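Local coordinates for protein lectin CEL-I, N-acetyl-D-galactosamine-specific C-type (Cucumaria echinata, PDB 4WQQ) that binds sugars through a calcium ion as a C-type lectin, natively preferring N-acetylgalactosamine and galactose and, in this engineered form, taking mannose, at residues Thr21-Thr24 with Trp25-His29; Glu31-Ser34 with Tyr35-Ser38; Asn60-Arg63 with Gly64-Gln68; Leu76-Lys79 with Tyr80-Asp84; Asp125-Ala128 with Ala129-Ala132. The protein carries 3 engineered substitutions. One frame throughout, in Å; residues are numbered along the deposited sequence.

Interaction 1: residues Thr21-Thr24 with Trp25-His29; sequences TLTT and WENAH
T24 and N27 meet where the chain turns out of strand 14-23 into helix 25-34. T24 OG1 accepts the backbone N-H of N27 at 3.1 Å, a reasonably straight bond (155° at the hydrogen). Its first torsion of 59° is what aims the hydroxyl: OG1 sits between the residue's own backbone N and carbonyl carbon, facing the opening turn of the helix. The carbonyl O of the same residue takes the N-H of A28 at 2.9 Å, so T24 holds two of the amides at the helix start, one by side chain and one by backbone. This is a classical N-cap, and here it marks the turn from the long strand into the first helix of the C-type lectin domain. One residue earlier, T23 adds a second grip on N27. The two side chains cross at about a right angle, and ND2 of N27 gives a hydrogen bond to T23 OG1 at 2.8 Å, with the oxygen tilted 19° from the amide plane. The other branch of T23 is apolar: CG2 packs on the methyl of A28, 3.7 Å from its CB. T23 is paired in the sheet with A132, and its O also accepts from W73 NE1, while W25 turns its indole inward, giving its NE1 hydrogen to I74 O and stacking on Y77.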
loop_
_atom_site.group_PDB
_atom_site.type_symbol
_atom_site.label_atom_id
_atom_site.label_comp_id
_atom_site.label_asym_id
_atom_site.label_seq_id
_atom_site.Cartn_x
_atom_site.Cartn_y
_atom_site.Cartn_z
ATOM N N THR A 21 -13.231 -18.900 1.658
ATOM C CA THR A 21 -13.642 -19.653 0.476
ATOM C C THR A 21 -12.771 -20.837 0.377
ATOM O O THR A 21 -11.511 -20.744 0.366
ATOM C CB THR A 21 -13.502 -18.759 -0.799
ATOM O OG1 THR A 21 -14.449 -17.669 -0.736
ATOM C CG2 THR A 21 -13.752 -19.537 -2.090
ATOM N N LEU A 22 -13.404 -21.992 0.327
ATOM C CA LEU A 22 -12.678 -23.209 0.152
ATOM C C LEU A 22 -12.142 -23.341 -1.285
ATOM O O LEU A 22 -12.899 -23.200 -2.284
ATOM C CB LEU A 22 -13.630 -24.393 0.449
ATOM C CG LEU A 22 -13.636 -25.275 1.687
ATOM C CD1 LEU A 22 -14.209 -26.641 1.258
ATOM C CD2 LEU A 22 -12.296 -25.542 2.303
ATOM N N THR A 23 -10.846 -23.635 -1.442
ATOM C CA THR A 23 -10.252 -23.792 -2.739
ATOM C C THR A 23 -8.939 -24.644 -2.618
ATOM O O THR A 23 -8.496 -25.007 -1.540
ATOM C CB THR A 23 -10.044 -22.405 -3.496
ATOM O OG1 THR A 23 -9.836 -22.650 -4.883
ATOM C CG2 THR A 23 -8.835 -21.614 -2.932
ATOM N N THR A 24 -8.359 -24.959 -3.759
ATOM C CA THR A 24 -7.095 -25.640 -3.847
ATOM C C THR A 24 -5.940 -24.671 -3.525
ATOM O O THR A 24 -6.097 -23.472 -3.626
ATOM C CB THR A 24 -6.859 -26.218 -5.225
ATOM O OG1 THR A 24 -6.894 -25.150 -6.202
ATOM C CG2 THR A 24 -7.925 -27.254 -5.585
ATOM N N TRP A 25 -4.804 -25.216 -3.172
ATOM C CA TRP A 25 -3.644 -24.402 -2.892
ATOM C C TRP A 25 -3.255 -23.592 -4.147
ATOM O O TRP A 25 -2.975 -22.407 -4.042
ATOM C CB TRP A 25 -2.466 -25.215 -2.431
ATOM C CG TRP A 25 -1.261 -24.423 -2.003
ATOM C CD1 TRP A 25 -0.945 -24.019 -0.746
ATOM C CD2 TRP A 25 -0.193 -23.965 -2.835
ATOM N NE1 TRP A 25 0.225 -23.327 -0.753
ATOM C CE2 TRP A 25 0.720 -23.297 -2.023
ATOM C CE3 TRP A 25 0.094 -24.073 -4.196
ATOM C CZ2 TRP A 25 1.913 -22.743 -2.534
ATOM C CZ3 TRP A 25 1.282 -23.547 -4.675
ATOM C CH2 TRP A 25 2.174 -22.914 -3.856
ATOM N N GLU A 26 -3.262 -24.262 -5.290
ATOM C CA GLU A 26 -2.872 -23.621 -6.556
ATOM C C GLU A 26 -3.800 -22.464 -6.843
ATOM O O GLU A 26 -3.345 -21.367 -7.198
ATOM C CB GLU A 26 -2.938 -24.652 -7.680
ATOM C CG GLU A 26 -1.729 -24.597 -8.578
ATOM C CD GLU A 26 -1.984 -23.829 -9.834
ATOM O OE1 GLU A 26 -2.008 -24.482 -10.923
ATOM O OE2 GLU A 26 -2.155 -22.579 -9.727
ATOM N N ASN A 27 -5.101 -22.630 -6.660
ATOM C CA ASN A 27 -5.985 -21.535 -6.958
ATOM C C ASN A 27 -5.917 -20.433 -5.895
ATOM O O ASN A 27 -5.977 -19.283 -6.211
ATOM C CB ASN A 27 -7.410 -21.999 -7.106
ATOM C CG ASN A 27 -8.332 -20.864 -7.455
ATOM O OD1 ASN A 27 -8.185 -20.223 -8.525
ATOM N ND2 ASN A 27 -9.240 -20.577 -6.592
ATOM N N ALA A 28 -5.716 -20.815 -4.612
ATOM C CA ALA A 28 -5.482 -19.803 -3.584
ATOM C C ALA A 28 -4.221 -18.925 -3.926
ATOM O O ALA A 28 -4.221 -17.720 -3.724
ATOM C CB ALA A 28 -5.374 -20.469 -2.246
ATOM N N HIS A 29 -3.150 -19.563 -4.358
ATOM C CA HIS A 29 -1.920 -18.914 -4.704
ATOM C C HIS A 29 -2.195 -17.894 -5.812
ATOM O O HIS A 29 -1.823 -16.715 -5.702
ATOM C CB HIS A 29 -0.906 -19.957 -5.138
ATOM C CG HIS A 29 0.435 -19.388 -5.453
ATOM N ND1 HIS A 29 1.390 -20.084 -6.132
ATOM C CD2 HIS A 29 1.028 -18.247 -5.040
ATOM C CE1 HIS A 29 2.484 -19.334 -6.243
ATOM N NE2 HIS A 29 2.283 -18.207 -5.598
#

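Interaction 2: residues Glu31-Ser34 with Tyr35-Ser38; sequences ECVS and YSCS
V33 and S36 are joined by a pair of hydrogen bonds sharing one acceptor: V33 O takes the hydroxyl of S36 at 2.8 Å (OG) and its backbone N at 2.9 Å. The hydroxyl is tilted 17° from the carbonyl plane, whereas the N-H comes from well above it. S36 OG is placed for this by a first torsion of -53°, which keeps it beside its own N; it also bonds S44 N. One residue back, Y35 N reaches C32 O at 3.3 Å. S34 OG folds back onto E31 O at 2.6 Å. One water bridges, giving a hydrogen to E31 OE2 and bonding Y35 OH at 2.9 Å. The Y35 ring leans back over the helix end, meeting E31 O obliquely (CD2 at 3.3 Å), with C32 O at its edge. C32 is bonded to C136, the link from first helix to last strand familiar in the C-type lectin fold, and C37 to C37 of the second subunit, making this helix-to-loop passage part of the covalent dimer interface.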
loop_
_atom_site.group_PDB
_atom_site.type_symbol
_atom_site.label_atom_id
_atom_site.label_comp_id
_atom_site.label_asym_id
_atom_site.label_seq_id
_atom_site.Cartn_x
_atom_site.Cartn_y
_atom_site.Cartn_z
ATOM N N GLU A 31 -5.152 -16.554 -6.654
ATOM C CA GLU A 31 -6.012 -15.510 -6.214
ATOM C C GLU A 31 -5.224 -14.480 -5.424
ATOM O O GLU A 31 -5.355 -13.284 -5.657
ATOM C CB GLU A 31 -7.124 -16.068 -5.312
ATOM C CG GLU A 31 -8.245 -16.739 -6.086
ATOM C CD GLU A 31 -8.975 -15.782 -7.004
ATOM O OE1 GLU A 31 -9.376 -16.240 -8.088
ATOM O OE2 GLU A 31 -9.145 -14.599 -6.653
ATOM N N CYS A 32 -4.381 -14.913 -4.498
ATOM C CA CYS A 32 -3.570 -13.916 -3.766
ATOM C C CYS A 32 -2.676 -13.051 -4.651
ATOM O O CYS A 32 -2.602 -11.855 -4.496
ATOM C CB CYS A 32 -2.657 -14.541 -2.654
ATOM S SG CYS A 32 -3.587 -15.207 -1.245
ATOM N N VAL A 33 -1.978 -13.691 -5.580
ATOM C CA VAL A 33 -1.025 -12.977 -6.393
ATOM C C VAL A 33 -1.744 -11.955 -7.287
ATOM O O VAL A 33 -1.177 -10.905 -7.641
ATOM C CB VAL A 33 -0.137 -13.976 -7.162
ATOM C CG1 VAL A 33 0.731 -13.243 -8.175
ATOM C CG2 VAL A 33 0.782 -14.698 -6.196
ATOM N N SER A 34 -2.964 -12.283 -7.689
ATOM C CA SER A 34 -3.772 -11.392 -8.517
ATOM C C SER A 34 -3.927 -9.973 -8.011
ATOM O O SER A 34 -4.087 -9.072 -8.834
ATOM C CB SER A 34 -5.135 -12.019 -8.814
ATOM O OG SER A 34 -6.022 -11.894 -7.707
ATOM N N TYR A 35 -3.801 -9.726 -6.692
ATOM C CA TYR A 35 -3.926 -8.360 -6.115
ATOM C C TYR A 35 -2.655 -7.541 -6.244
ATOM O O TYR A 35 -2.662 -6.371 -5.912
ATOM C CB TYR A 35 -4.312 -8.476 -4.649
ATOM C CG TYR A 35 -5.664 -9.047 -4.457
ATOM C CD1 TYR A 35 -6.790 -8.229 -4.497
ATOM C CD2 TYR A 35 -5.824 -10.399 -4.168
ATOM C CE1 TYR A 35 -8.071 -8.779 -4.364
ATOM C CE2 TYR A 35 -7.118 -10.976 -4.019
ATOM C CZ TYR A 35 -8.224 -10.156 -4.095
ATOM O OH TYR A 35 -9.476 -10.693 -3.953
ATOM N N SER A 36 -1.544 -8.139 -6.684
ATOM C CA SER A 36 -0.265 -7.423 -6.696
ATOM C C SER A 36 -0.307 -6.133 -7.533
ATOM O O SER A 36 -1.049 -5.995 -8.542
ATOM C CB SER A 36 0.879 -8.307 -7.186
ATOM O OG SER A 36 0.983 -9.539 -6.488
ATOM N N CYS A 37 0.521 -5.202 -7.115
ATOM C CA CYS A 37 0.647 -3.870 -7.751
ATOM C C CYS A 37 2.077 -3.601 -8.143
ATOM O O CYS A 37 2.850 -3.133 -7.283
ATOM C CB CYS A 37 0.243 -2.739 -6.759
ATOM S SG CYS A 37 -1.455 -2.753 -6.235
ATOM N N SER A 38 2.449 -3.806 -9.416
ATOM C CA SER A 38 3.792 -3.555 -9.821
ATOM C C SER A 38 4.086 -2.067 -9.796
ATOM O O SER A 38 5.201 -1.739 -9.507
ATOM C CB SER A 38 4.007 -4.096 -11.227
ATOM O OG SER A 38 5.354 -4.070 -11.508
HETATM O O HOH W 1 -9.645 -13.606 -3.872
#

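Interaction 3: residues Asn60-Arg63 with Gly64-Gln68; sequences NYWR and GIDSQ
W62 and D66 run side by side, and the indole NE1 donates to D66 OD2 at 2.9 Å. It reaches the oxygen on its anti side, 26° out of the carboxylate plane. The backbones lock in the same place, W62 O accepting from D66 N at 2.8 Å and from I65 N at 3.0 Å. R63 joins this packed side by curling back: bends at chi2 and chi3 carry its CD across the face of the W62 ring, 3.4 Å above its centre. The guanidinium then lies under D66 O, while NH1 gives a hydrogen bond to Q68 O at 2.8 Å, with the oxygen in the guanidinium plane. D66 OD1 takes Q68 N, an Asx turn that carries the chain away from helix 52-65. The outer side is looser. G64 and S67 are exposed, the G64 N to N60 O bond is bent (135° at the hydrogen), and both G64 N and I65 N make weak bonds to Y61 O. The exception there is a close apolar touch, I65 CD1 lying 3.3 Å from Y61 CE1. D66 OD2 has, besides the indole, a salt bridge with K133 and a long one with R63 NH1; the lysine and, more distantly, the arginine would be expected to favour the ionised form of this buried carboxylate.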
loop_
_atom_site.group_PDB
_atom_site.type_symbol
_atom_site.label_atom_id
_atom_site.label_comp_id
_atom_site.label_asym_id
_atom_site.label_seq_id
_atom_site.Cartn_x
_atom_site.Cartn_y
_atom_site.Cartn_z
ATOM N N ASN A 60 -5.329 -16.175 14.830
ATOM C CA ASN A 60 -6.424 -15.533 15.539
ATOM C C ASN A 60 -7.343 -14.752 14.569
ATOM O O ASN A 60 -8.581 -14.735 14.708
ATOM C CB ASN A 60 -5.869 -14.660 16.679
ATOM C CG ASN A 60 -5.164 -15.534 17.775
ATOM O OD1 ASN A 60 -5.658 -16.622 18.125
ATOM N ND2 ASN A 60 -4.012 -15.079 18.274
ATOM N N TYR A 61 -6.744 -14.192 13.519
ATOM C CA TYR A 61 -7.529 -13.464 12.538
ATOM C C TYR A 61 -8.460 -14.417 11.779
ATOM O O TYR A 61 -9.686 -14.216 11.677
ATOM C CB TYR A 61 -6.546 -12.713 11.624
ATOM C CG TYR A 61 -7.101 -12.056 10.354
ATOM C CD1 TYR A 61 -8.398 -11.601 10.280
ATOM C CD2 TYR A 61 -6.293 -11.918 9.223
ATOM C CE1 TYR A 61 -8.893 -11.009 9.136
ATOM C CE2 TYR A 61 -6.764 -11.304 8.053
ATOM C CZ TYR A 61 -8.079 -10.883 7.997
ATOM O OH TYR A 61 -8.636 -10.267 6.898
ATOM N N TRP A 62 -7.885 -15.511 11.288
ATOM C CA TRP A 62 -8.616 -16.542 10.630
ATOM C C TRP A 62 -9.807 -17.059 11.484
ATOM O O TRP A 62 -10.957 -17.074 11.045
ATOM C CB TRP A 62 -7.654 -17.685 10.266
ATOM C CG TRP A 62 -8.331 -18.945 9.862
ATOM C CD1 TRP A 62 -9.484 -19.074 9.127
ATOM C CD2 TRP A 62 -7.841 -20.276 10.056
ATOM N NE1 TRP A 62 -9.746 -20.361 8.894
ATOM C CE2 TRP A 62 -8.776 -21.137 9.463
ATOM C CE3 TRP A 62 -6.720 -20.831 10.726
ATOM C CZ2 TRP A 62 -8.645 -22.517 9.496
ATOM C CZ3 TRP A 62 -6.607 -22.177 10.787
ATOM C CH2 TRP A 62 -7.549 -23.021 10.115
ATOM N N ARG A 63 -9.479 -17.473 12.724
ATOM C CA ARG A 63 -10.458 -18.140 13.579
ATOM C C ARG A 63 -11.483 -17.182 14.157
ATOM O O ARG A 63 -12.582 -17.630 14.537
ATOM C CB ARG A 63 -9.730 -18.953 14.629
ATOM C CG ARG A 63 -8.776 -20.004 14.070
ATOM C CD ARG A 63 -9.445 -20.919 13.067
ATOM N NE ARG A 63 -10.504 -21.700 13.685
ATOM C CZ ARG A 63 -11.378 -22.463 13.046
ATOM N NH1 ARG A 63 -11.396 -22.541 11.736
ATOM N NH2 ARG A 63 -12.246 -23.154 13.721
ATOM N N GLY A 64 -11.219 -15.879 14.043
ATOM C CA GLY A 64 -12.259 -14.872 14.358
ATOM C C GLY A 64 -13.320 -14.729 13.305
ATOM O O GLY A 64 -14.475 -14.333 13.568
ATOM N N ILE A 65 -12.982 -15.088 12.062
ATOM C CA ILE A 65 -13.942 -15.057 11.015
ATOM C C ILE A 65 -14.548 -16.421 10.683
ATOM O O ILE A 65 -15.741 -16.526 10.327
ATOM C CB ILE A 65 -13.260 -14.418 9.785
ATOM C CG1 ILE A 65 -12.993 -12.946 10.167
ATOM C CG2 ILE A 65 -14.199 -14.441 8.578
ATOM C CD1 ILE A 65 -11.928 -12.333 9.336
ATOM N N ASP A 66 -13.726 -17.458 10.706
ATOM C CA ASP A 66 -14.119 -18.800 10.299
ATOM C C ASP A 66 -14.111 -19.723 11.518
ATOM O O ASP A 66 -13.063 -20.018 12.127
ATOM C CB ASP A 66 -13.127 -19.288 9.234
ATOM C CG ASP A 66 -13.371 -20.709 8.761
ATOM O OD1 ASP A 66 -14.480 -21.303 8.961
ATOM O OD2 ASP A 66 -12.434 -21.268 8.103
ATOM N N SER A 67 -15.302 -20.172 11.894
ATOM C CA SER A 67 -15.389 -21.113 12.987
ATOM C C SER A 67 -15.444 -22.567 12.561
ATOM O O SER A 67 -15.592 -23.452 13.406
ATOM C CB SER A 67 -16.614 -20.754 13.851
ATOM O OG SER A 67 -17.782 -20.906 13.112
ATOM N N GLN A 68 -15.321 -22.854 11.260
ATOM C CA GLN A 68 -15.524 -24.217 10.797
ATOM C C GLN A 68 -14.254 -25.045 11.024
ATOM O O GLN A 68 -13.178 -24.505 10.952
ATOM C CB GLN A 68 -15.914 -24.255 9.325
ATOM C CG GLN A 68 -17.207 -23.569 8.959
ATOM C CD GLN A 68 -17.427 -23.559 7.471
ATOM O OE1 GLN A 68 -16.454 -23.536 6.662
ATOM N NE2 GLN A 68 -18.724 -23.554 7.064
#

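Interaction 4: residues Leu76-Lys79 with Tyr80-Asp84; sequences LYDK and YNEGD. With CA (calcium ion), chain E; CA (calcium ion), chain G.
The calcium site that D78 and E82 build together sits where strand 71-77 runs out into a loop. Each carboxylate grips the same ion with both oxygens: D78 OD1 at 2.5 Å, E82 OE1 at 2.6 Å, and their partners OD2 and OE2 likewise. The planes of the two groups are 71° apart; OD2 of D78 and OE1 of E82, sharing the ion, lie 3.0 Å from each other. N105, D111 and the carbonyl of E110 complete the protein part of the shell, and a water adds to it. E82 OE2 also reaches a second calcium at 2.4 Å; a water on that ion gives a hydrogen to D78 O. For E82 the bend at chi2 (61°) brings the carboxylate back over D78. The turn behind is held by D78 as well: the backbone N-H of G83 points almost straight (177°) at the anti lone pair of D78 OD2, 2.7 Å away. G83 is the third residue of a type II turn from N81 to D84, and its positive phi would press a CB against the carbonyl O of E82, which suits glycine. Farther out, Y77 OH stands at the edge of the Y80 ring, 3.7 Å from CE2, and K79 runs alongside one face of that ring. Two carboxylates this close would be expected to repel each other without the metal, so the loop probably owes much of its order to calcium.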
loop_
_atom_site.group_PDB
_atom_site.type_symbol
_atom_site.label_atom_id
_atom_site.label_comp_id
_atom_site.label_asym_id
_atom_site.label_seq_id
_atom_site.Cartn_x
_atom_site.Cartn_y
_atom_site.Cartn_z
ATOM N N LEU A 76 3.564 -22.072 1.715
ATOM C CA LEU A 76 4.685 -22.998 1.958
ATOM C C LEU A 76 4.502 -24.213 1.082
ATOM O O LEU A 76 3.411 -24.794 1.023
ATOM C CB LEU A 76 4.717 -23.435 3.446
ATOM C CG LEU A 76 5.977 -24.134 3.966
ATOM C CD1 LEU A 76 7.107 -23.181 4.115
ATOM C CD2 LEU A 76 5.704 -24.806 5.283
ATOM N N TYR A 77 5.554 -24.553 0.331
ATOM C CA TYR A 77 5.430 -25.746 -0.523
ATOM C C TYR A 77 6.758 -26.406 -0.828
ATOM O O TYR A 77 7.834 -25.751 -0.783
ATOM C CB TYR A 77 4.653 -25.364 -1.802
ATOM C CG TYR A 77 5.343 -24.540 -2.902
ATOM C CD1 TYR A 77 6.049 -23.391 -2.665
ATOM C CD2 TYR A 77 5.219 -24.942 -4.242
ATOM C CE1 TYR A 77 6.662 -22.667 -3.705
ATOM C CE2 TYR A 77 5.790 -24.203 -5.282
ATOM C CZ TYR A 77 6.503 -23.073 -5.007
ATOM O OH TYR A 77 7.078 -22.376 -6.002
ATOM N N ASP A 78 6.710 -27.713 -1.186
ATOM C CA ASP A 78 7.944 -28.422 -1.549
ATOM C C ASP A 78 7.856 -29.178 -2.881
ATOM O O ASP A 78 8.425 -30.264 -3.047
ATOM C CB ASP A 78 8.375 -29.349 -0.412
ATOM C CG ASP A 78 7.511 -30.635 -0.294
ATOM O OD1 ASP A 78 6.331 -30.636 -0.614
ATOM O OD2 ASP A 78 8.011 -31.654 0.174
ATOM N N LYS A 79 7.105 -28.601 -3.815
ATOM C CA LYS A 79 6.995 -29.060 -5.171
ATOM C C LYS A 79 8.356 -29.231 -5.847
ATOM O O LYS A 79 8.577 -30.216 -6.504
ATOM C CB LYS A 79 6.163 -28.082 -6.022
ATOM C CG LYS A 79 6.021 -28.515 -7.448
ATOM C CD LYS A 79 5.169 -27.606 -8.328
ATOM C CE LYS A 79 5.442 -28.012 -9.780
ATOM N NZ LYS A 79 4.316 -27.628 -10.641
ATOM N N TYR A 80 9.249 -28.262 -5.717
ATOM C CA TYR A 80 10.509 -28.280 -6.477
ATOM C C TYR A 80 11.567 -29.175 -5.860
ATOM O O TYR A 80 12.362 -29.830 -6.606
ATOM C CB TYR A 80 11.014 -26.837 -6.721
ATOM C CG TYR A 80 10.130 -26.238 -7.807
ATOM C CD1 TYR A 80 10.262 -26.669 -9.131
ATOM C CD2 TYR A 80 9.097 -25.372 -7.495
ATOM C CE1 TYR A 80 9.404 -26.223 -10.113
ATOM C CE2 TYR A 80 8.216 -24.920 -8.474
ATOM C CZ TYR A 80 8.348 -25.367 -9.753
ATOM O OH TYR A 80 7.500 -24.915 -10.723
ATOM N N ASN A 81 11.594 -29.187 -4.524
ATOM C CA ASN A 81 12.542 -29.927 -3.757
ATOM C C ASN A 81 11.829 -30.591 -2.623
ATOM O O ASN A 81 11.632 -29.983 -1.571
ATOM C CB ASN A 81 13.689 -29.057 -3.263
ATOM C CG ASN A 81 14.687 -28.774 -4.358
ATOM O OD1 ASN A 81 15.624 -29.580 -4.610
ATOM N ND2 ASN A 81 14.479 -27.705 -5.046
ATOM N N GLU A 82 11.351 -31.807 -2.878
ATOM C CA GLU A 82 10.658 -32.583 -1.866
ATOM C C GLU A 82 11.371 -32.604 -0.541
ATOM O O GLU A 82 12.555 -32.992 -0.458
ATOM C CB GLU A 82 10.395 -34.009 -2.360
ATOM C CG GLU A 82 9.720 -34.989 -1.385
ATOM C CD GLU A 82 8.339 -34.539 -0.961
ATOM O OE1 GLU A 82 8.059 -34.650 0.263
ATOM O OE2 GLU A 82 7.602 -34.053 -1.835
ATOM N N GLY A 83 10.649 -32.263 0.526
ATOM C CA GLY A 83 11.211 -32.257 1.878
ATOM C C GLY A 83 11.871 -30.939 2.218
ATOM O O GLY A 83 12.119 -30.689 3.407
ATOM N N ASP A 84 12.061 -30.063 1.245
ATOM C CA ASP A 84 12.712 -28.768 1.451
ATOM C C ASP A 84 11.696 -27.644 1.129
ATOM O O ASP A 84 11.629 -27.137 0.018
ATOM C CB ASP A 84 13.939 -28.622 0.602
ATOM C CG ASP A 84 15.072 -29.521 1.014
ATOM O OD1 ASP A 84 15.105 -29.985 2.188
ATOM O OD2 ASP A 84 15.985 -29.718 0.144
HETATM CA CA CA E . 6.042 -33.099 -0.110
HETATM CA CA CA G . 6.389 -34.030 -3.932
HETATM O O HOH W 2 8.552 -25.891 -4.004
HETATM O O HOH W 3 8.126 -32.634 -4.454
HETATM O O HOH W 4 5.981 -33.149 2.239
HETATM O O HOH W 5 5.368 -35.933 -2.752
#

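Interaction 5: residues Asp125-Ala128 with Ala129-Ala132; sequences DNSA and AAQA. With CA (calcium ion), chain F; MAN (alpha-D-mannopyranose), chain H.
The carboxamide of N126 has the methyl of A130 over one side of its plane, CB standing 3.3 Å from OD1. C6 of the mannose approaches from the other side, 3.8 Å from ND2. At the edge, OD1 uses an in-plane lone pair for S127 N at 2.8 Å, while ND2 donates to Q114. The carboxylate of D125 gives just one oxygen to calcium, OD1 at 2.3 Å, and D125 O binds the same ion; OD2 is occupied by N105 N. Mannose O3 and O4 complete the coordination with E102, N104, E110 and N124, of which E102 and N104 are engineered. This is the sugar-binding calcium site of a C-type lectin. Beyond the strand, S127 makes an ST turn: a first torsion of 76° leaves OG facing forward along the chain, where it accepts A129 N at 3.3 Å and A130 N at 3.1 Å. A water gives its hydrogens to S127 O and A130 O, bridging two carbonyls of the same bend. With D125 gripping calcium twice and N126 pinned at both ends of its amide, the sugar probably meets a well-fixed wall, and its O3 and O4 hydroxyls are likely polarised by direct contact with the metal.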
loop_
_atom_site.group_PDB
_atom_site.type_symbol
_atom_site.label_atom_id
_atom_site.label_comp_id
_atom_site.label_asym_id
_atom_site.label_seq_id
_atom_site.Cartn_x
_atom_site.Cartn_y
_atom_site.Cartn_z
ATOM N N ASP A 125 1.272 -30.527 5.862
ATOM C CA ASP A 125 1.351 -30.632 4.428
ATOM C C ASP A 125 0.149 -31.408 3.887
ATOM O O ASP A 125 -0.287 -32.434 4.459
ATOM C CB ASP A 125 2.697 -31.197 3.951
ATOM C CG ASP A 125 2.978 -32.629 4.477
ATOM O OD1 ASP A 125 2.380 -33.101 5.483
ATOM O OD2 ASP A 125 3.862 -33.249 3.905
ATOM N N ASN A 126 -0.354 -30.940 2.749
ATOM C CA ASN A 126 -1.493 -31.598 2.160
ATOM C C ASN A 126 -1.319 -31.620 0.620
ATOM O O ASN A 126 -0.341 -31.088 0.061
ATOM C CB ASN A 126 -2.789 -30.927 2.647
ATOM C CG ASN A 126 -3.960 -31.916 2.812
ATOM O OD1 ASN A 126 -4.118 -32.865 2.025
ATOM N ND2 ASN A 126 -4.819 -31.688 3.825
ATOM N N SER A 127 -2.277 -32.222 -0.045
ATOM C CA SER A 127 -2.120 -32.512 -1.451
ATOM C C SER A 127 -2.642 -31.421 -2.376
ATOM O O SER A 127 -3.312 -30.517 -1.962
ATOM C CB SER A 127 -2.880 -33.789 -1.748
ATOM O OG SER A 127 -4.273 -33.474 -1.779
ATOM N N ALA A 128 -2.434 -31.615 -3.669
ATOM C CA ALA A 128 -2.937 -30.645 -4.646
ATOM C C ALA A 128 -4.394 -30.702 -4.895
ATOM O O ALA A 128 -4.968 -29.798 -5.542
ATOM C CB ALA A 128 -2.139 -30.864 -5.959
ATOM N N ALA A 129 -5.033 -31.755 -4.446
ATOM C CA ALA A 129 -6.476 -31.881 -4.567
ATOM C C ALA A 129 -7.223 -31.456 -3.324
ATOM O O ALA A 129 -8.388 -31.264 -3.379
ATOM C CB ALA A 129 -6.840 -33.316 -4.915
ATOM N N ALA A 130 -6.537 -31.341 -2.181
ATOM C CA ALA A 130 -7.141 -30.873 -0.959
ATOM C C ALA A 130 -7.641 -29.449 -1.108
ATOM O O ALA A 130 -7.220 -28.698 -2.007
ATOM C CB ALA A 130 -6.104 -30.972 0.148
ATOM N N GLN A 131 -8.608 -29.108 -0.282
ATOM C CA GLN A 131 -9.125 -27.762 -0.295
ATOM C C GLN A 131 -9.089 -27.186 1.123
ATOM O O GLN A 131 -9.164 -27.922 2.088
ATOM C CB GLN A 131 -10.545 -27.708 -0.886
ATOM C CG GLN A 131 -10.565 -28.225 -2.329
ATOM C CD GLN A 131 -11.612 -27.665 -3.266
ATOM O OE1 GLN A 131 -11.795 -28.196 -4.381
ATOM N NE2 GLN A 131 -12.297 -26.649 -2.875
ATOM N N ALA A 132 -8.981 -25.854 1.210
ATOM C CA ALA A 132 -8.836 -25.121 2.420
ATOM C C ALA A 132 -9.186 -23.681 2.167
ATOM O O ALA A 132 -9.290 -23.281 1.010
ATOM C CB ALA A 132 -7.431 -25.218 3.022
HETATM CA CA CA F . 0.440 -34.202 6.022
HETATM C C1 MAN H . -4.261 -36.867 8.167
HETATM C C2 MAN H . -2.784 -36.727 8.393
HETATM C C3 MAN H . -2.185 -35.540 7.652
HETATM C C4 MAN H . -2.701 -35.544 6.222
HETATM C C5 MAN H . -4.238 -35.390 6.289
HETATM C C6 MAN H . -4.971 -35.271 4.974
HETATM O O1 MAN H . -4.801 -35.847 8.961
HETATM O O2 MAN H . -2.259 -37.903 7.839
HETATM O O3 MAN H . -0.772 -35.716 7.657
HETATM O O4 MAN H . -2.065 -34.463 5.567
HETATM O O5 MAN H . -4.702 -36.691 6.814
HETATM O O6 MAN H . -4.423 -36.394 4.313
HETATM O O HOH W 6 -4.716 -28.146 -3.026
#

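Along the chain the five contacts follow strictly in series; each is a local bend within one continuous segment, and none nests in or crosses another. Interaction 1 opens helix 25-34 and interaction 2 lies at its far end, leading to the subunit interface. Interaction 3 ends helix 52-65, about 27 Å between centres from interaction 4, which turns the chain beyond strand 71-77. Interaction 5 then joins strand 123-126 to strand 132-140. Though far apart in sequence, interactions 1 and 5 lie about 9 Å apart between centres and touch, T23 O probably bonding A132 N at 2.9 Å. Interactions 1 and 4 also touch, linking the first helix to the calcium-bearing side.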